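Side-chain contacts in TRAP solute Binding Protein (PDB 5I7I), which binds aromatic acids such as 3-hydroxybenzoate, probably delivering them as the extracellular solute receptor of a bacterial TRAP transporter: residues K222-V227 and K283-A288; A192-L197 and H218-A223. All blocks are in the same frame, centred on the assembly; numbering follows the deposited sequence.

Contacts 1 and 2 lie side by side in the half of the protein built on the six-stranded mixed sheet, their centres 12 Å apart, and they share K222 and A223. In contact 2 the end of helix 217-220 packs on helix 193-198; after T221 and K222 the chain enters strand 223-227, and in contact 1 K222, just before the strand, and H224 within it meet the end of helix 264-287. The two also touch through H218 of segment 218-223, whose CB lies 3.7 Å from A285 CB. Neither contact belongs to the 3-hydroxybenzoate pocket: the side chain of H224 in contact 1 is about 13 Å from the ligand and that of L197 in contact 2 about 12 Å.

Contact 1 (K222-V227 and K283-A288); sequences KAHTTV and KLALDA
H224 and A285 meet loosely in direct contact, NE2 of the imidazole lying 4.4 Å from A285 CB, with the methyl placed obliquely to the ring. A water makes the firmer connection between them. It sits at the ring edge, in the imidazole plane, 2.8 Å from H224 NE2, and its oxygen is 2.8 Å from A285 O, to which it probably donates. That carbonyl belongs to the last turn of helix 264-287, so the water ties the helix end to the strand although no direct hydrogen bond joins the two segments. The other ring nitrogen, ND1, is hydrogen-bonded to ND1 of H150; with a polar partner at each nitrogen, the rotation of the ring is well defined.

The second meeting is aliphatic against polar. The chain of K222 bends at chi2 (-66°), which brings CD and CE alongside the carbonyl of A288, where CE comes within 3.2 Å of A288 O. A further bend at chi4 (49°) sets NZ, which stays 3.7 Å from A288 O, and no hydrogen bond forms there.

K222 and A223 both face T151 in a classic beta bulge at the start of strand 223-227, which runs between strands 148-151 and 291-295 of the six-stranded sheet. W209 meets both the H224 ring and A285, while H218 of helix 217-220 touches A285 and A288. The contact thus sets the end of helix 264-287 beside strand 223-227, next to strand 291-295, which follows that helix in the chain.

Contact 2 (A192-L197 and H218-A223); sequences AVAGAL and HELTKA
L220 and L197 each hold CG beside the backbone N, anti to the carbonyl carbon (chi1 -63° and -74°), and both point toward the other segment. Both use CD1, but on different partners. L220 extends its CD1 over A194, ending 3.7 Å from A194 CB, where the small alanine lets the leucine methyl come close to the helix backbone; A194 CA is 3.9 Å from the same L220 CD1. L197 answers from one turn further on, its CD1 resting 4.0 Å from L220 CB, at the base of the opposing side chain. The same methyl also meets T221, with L197 CD1 4.1 Å from T221 CG2 and the two side chains crossing at about a right angle.

T221 divides its side chain between two tasks: CG2 joins the apolar contact, while OG1 hydrogen-bonds back to the carbonyl of L217 as the chain leaves the helix. Everything across the contact itself is apolar.

L217 also touches A194 and L197, and M205 of strand 204-207 lies against both L197 and T221. Helices 193-198 and 217-220 therefore pack together beside the six-stranded sheet, helix 193-198 leading toward strand 204-207 and helix 217-220 into strand 223-227.

Contact 1 (K222-V227 and K283-A288)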
# COMPACT_ATOMS: atom_id res chain seq x y z
N LYS A 222 -16.91 -9.20 -10.30
CA LYS A 222 -18.14 -9.26 -9.54
C LYS A 222 -18.07 -10.20 -8.36
O LYS A 222 -18.99 -10.20 -7.54
CB LYS A 222 -19.30 -9.68 -10.45
CG LYS A 222 -19.60 -8.68 -11.56
CD LYS A 222 -20.10 -7.35 -11.00
CE LYS A 222 -20.34 -6.32 -12.09
NZ LYS A 222 -21.14 -6.92 -13.18
N ALA A 223 -17.03 -11.00 -8.23
CA ALA A 223 -16.88 -11.88 -7.09
C ALA A 223 -15.74 -11.39 -6.21
O ALA A 223 -14.64 -11.14 -6.70
CB ALA A 223 -16.64 -13.32 -7.53
N HIS A 224 -16.01 -11.25 -4.92
CA HIS A 224 -15.08 -10.66 -3.98
C HIS A 224 -15.05 -11.48 -2.71
O HIS A 224 -16.10 -11.85 -2.18
CB HIS A 224 -15.50 -9.22 -3.67
CG HIS A 224 -15.86 -8.43 -4.88
ND1 HIS A 224 -14.92 -7.92 -5.73
CD2 HIS A 224 -17.06 -8.11 -5.42
CE1 HIS A 224 -15.51 -7.30 -6.74
NE2 HIS A 224 -16.82 -7.40 -6.57
N THR A 225 -13.84 -11.78 -2.24
CA THR A 225 -13.64 -12.55 -1.03
C THR A 225 -12.75 -11.79 -0.06
O THR A 225 -11.72 -11.23 -0.46
CB THR A 225 -13.08 -13.94 -1.33
OG1 THR A 225 -14.15 -14.75 -1.80
CG2 THR A 225 -12.49 -14.61 -0.09
N THR A 226 -13.16 -11.76 1.18
CA THR A 226 -12.37 -11.22 2.27
C THR A 226 -12.17 -12.31 3.31
O THR A 226 -12.56 -13.46 3.10
CB THR A 226 -13.02 -9.95 2.83
OG1 THR A 226 -12.07 -9.31 3.68
CG2 THR A 226 -14.29 -10.27 3.63
N VAL A 227 -11.57 -11.96 4.43
CA VAL A 227 -11.40 -12.91 5.51
C VAL A 227 -12.02 -12.35 6.78
O VAL A 227 -11.99 -11.14 7.03
CB VAL A 227 -9.94 -13.34 5.76
CG1 VAL A 227 -9.36 -13.99 4.52
CG2 VAL A 227 -9.11 -12.15 6.17
N LYS A 283 -19.42 -0.26 -1.14
CA LYS A 283 -20.80 -0.03 -1.52
C LYS A 283 -20.96 0.07 -3.03
O LYS A 283 -21.86 -0.55 -3.60
CB LYS A 283 -21.34 1.21 -0.81
CG LYS A 283 -22.77 1.59 -1.20
CD LYS A 283 -23.18 2.89 -0.53
CE LYS A 283 -24.53 3.36 -1.02
NZ LYS A 283 -25.59 2.41 -0.63
N LEU A 284 -20.06 0.80 -3.71
CA LEU A 284 -20.11 0.83 -5.17
C LEU A 284 -20.01 -0.57 -5.76
O LEU A 284 -20.70 -0.90 -6.73
CB LEU A 284 -18.99 1.72 -5.72
CG LEU A 284 -19.14 3.23 -5.51
CD1 LEU A 284 -17.90 3.97 -5.97
CD2 LEU A 284 -20.37 3.77 -6.25
N ALA A 285 -19.13 -1.41 -5.21
CA ALA A 285 -18.93 -2.75 -5.76
C ALA A 285 -20.17 -3.62 -5.57
O ALA A 285 -20.52 -4.39 -6.47
CB ALA A 285 -17.74 -3.40 -5.09
N LEU A 286 -20.82 -3.53 -4.41
CA LEU A 286 -22.02 -4.31 -4.20
C LEU A 286 -23.19 -3.75 -5.00
O LEU A 286 -23.98 -4.51 -5.56
CB LEU A 286 -22.34 -4.39 -2.71
CG LEU A 286 -21.20 -5.04 -1.91
CD1 LEU A 286 -21.67 -5.29 -0.50
CD2 LEU A 286 -20.61 -6.34 -2.53
N ASP A 287 -23.30 -2.42 -5.09
CA ASP A 287 -24.35 -1.84 -5.93
C ASP A 287 -24.21 -2.27 -7.39
O ASP A 287 -25.21 -2.40 -8.09
CB ASP A 287 -24.29 -0.32 -5.83
CG ASP A 287 -24.81 0.23 -4.51
OD1 ASP A 287 -25.38 -0.54 -3.70
OD2 ASP A 287 -24.64 1.45 -4.30
N ALA A 288 -22.98 -2.49 -7.85
CA ALA A 288 -22.72 -2.93 -9.22
C ALA A 288 -23.00 -4.42 -9.44
O ALA A 288 -22.80 -4.90 -10.56
CB ALA A 288 -21.28 -2.59 -9.63
O HOH W 1 -18.63 -5.87 -7.98

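Contact 2 (A192-L197 and H218-A223)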
# COMPACT_ATOMS: atom_id res chain seq x y z
N ALA A 192 -2.56 -1.05 -14.61
CA ALA A 192 -2.51 -2.05 -15.67
C ALA A 192 -3.54 -3.16 -15.49
O ALA A 192 -3.74 -3.97 -16.41
CB ALA A 192 -1.12 -2.68 -15.70
N VAL A 193 -4.22 -3.21 -14.34
CA VAL A 193 -5.05 -4.36 -13.99
C VAL A 193 -6.27 -4.46 -14.90
O VAL A 193 -6.63 -5.54 -15.37
CB VAL A 193 -5.46 -4.27 -12.52
CG1 VAL A 193 -6.53 -5.30 -12.19
CG2 VAL A 193 -4.24 -4.48 -11.64
N ALA A 194 -6.98 -3.34 -15.09
CA ALA A 194 -8.23 -3.38 -15.85
C ALA A 194 -7.99 -3.91 -17.25
O ALA A 194 -8.74 -4.77 -17.74
CB ALA A 194 -8.86 -1.99 -15.92
N GLY A 195 -6.95 -3.41 -17.92
CA GLY A 195 -6.66 -3.86 -19.26
C GLY A 195 -6.30 -5.33 -19.30
O GLY A 195 -6.70 -6.07 -20.21
N ALA A 196 -5.53 -5.78 -18.31
CA ALA A 196 -5.15 -7.18 -18.24
C ALA A 196 -6.37 -8.08 -18.02
O ALA A 196 -6.41 -9.19 -18.56
CB ALA A 196 -4.11 -7.38 -17.13
N LEU A 197 -7.36 -7.60 -17.26
CA LEU A 197 -8.62 -8.35 -17.13
C LEU A 197 -9.39 -8.39 -18.44
O LEU A 197 -9.87 -9.46 -18.86
CB LEU A 197 -9.50 -7.69 -16.07
CG LEU A 197 -9.13 -7.87 -14.61
CD1 LEU A 197 -9.87 -6.83 -13.77
CD2 LEU A 197 -9.47 -9.30 -14.14
N HIS A 218 -14.43 -2.63 -9.94
CA HIS A 218 -15.62 -3.23 -9.36
C HIS A 218 -16.70 -3.51 -10.39
O HIS A 218 -17.66 -4.22 -10.06
CB HIS A 218 -16.16 -2.31 -8.28
CG HIS A 218 -16.64 -1.02 -8.83
ND1 HIS A 218 -15.82 -0.15 -9.52
CD2 HIS A 218 -17.87 -0.46 -8.83
CE1 HIS A 218 -16.52 0.89 -9.91
NE2 HIS A 218 -17.77 0.73 -9.50
N GLU A 219 -16.56 -2.97 -11.60
CA GLU A 219 -17.38 -3.37 -12.73
C GLU A 219 -16.82 -4.61 -13.41
O GLU A 219 -17.59 -5.46 -13.87
CB GLU A 219 -17.50 -2.22 -13.75
CG GLU A 219 -18.23 -1.00 -13.20
CD GLU A 219 -18.34 0.15 -14.20
OE1 GLU A 219 -17.69 0.10 -15.27
OE2 GLU A 219 -19.09 1.11 -13.92
N LEU A 220 -15.50 -4.75 -13.44
CA LEU A 220 -14.85 -5.82 -14.16
C LEU A 220 -14.70 -7.08 -13.34
O LEU A 220 -14.46 -8.15 -13.90
CB LEU A 220 -13.48 -5.34 -14.66
CG LEU A 220 -13.54 -4.18 -15.64
CD1 LEU A 220 -12.17 -3.59 -15.82
CD2 LEU A 220 -14.08 -4.65 -16.97
N THR A 221 -14.84 -6.99 -12.02
CA THR A 221 -14.89 -8.17 -11.16
C THR A 221 -16.15 -8.11 -10.32
O THR A 221 -16.43 -7.08 -9.70
CB THR A 221 -13.65 -8.31 -10.27
OG1 THR A 221 -13.48 -7.17 -9.42
CG2 THR A 221 -12.41 -8.54 -11.11
N LYS A 222 -16.91 -9.20 -10.30
CA LYS A 222 -18.14 -9.26 -9.54
C LYS A 222 -18.07 -10.20 -8.36
O LYS A 222 -18.99 -10.20 -7.54
CB LYS A 222 -19.30 -9.68 -10.45
CG LYS A 222 -19.60 -8.68 -11.56
CD LYS A 222 -20.10 -7.35 -11.00
CE LYS A 222 -20.34 -6.32 -12.09
NZ LYS A 222 -21.14 -6.92 -13.18
N ALA A 223 -17.03 -11.00 -8.23
CA ALA A 223 -16.88 -11.88 -7.09
C ALA A 223 -15.74 -11.39 -6.21
O ALA A 223 -14.64 -11.14 -6.70
CB ALA A 223 -16.64 -13.32 -7.53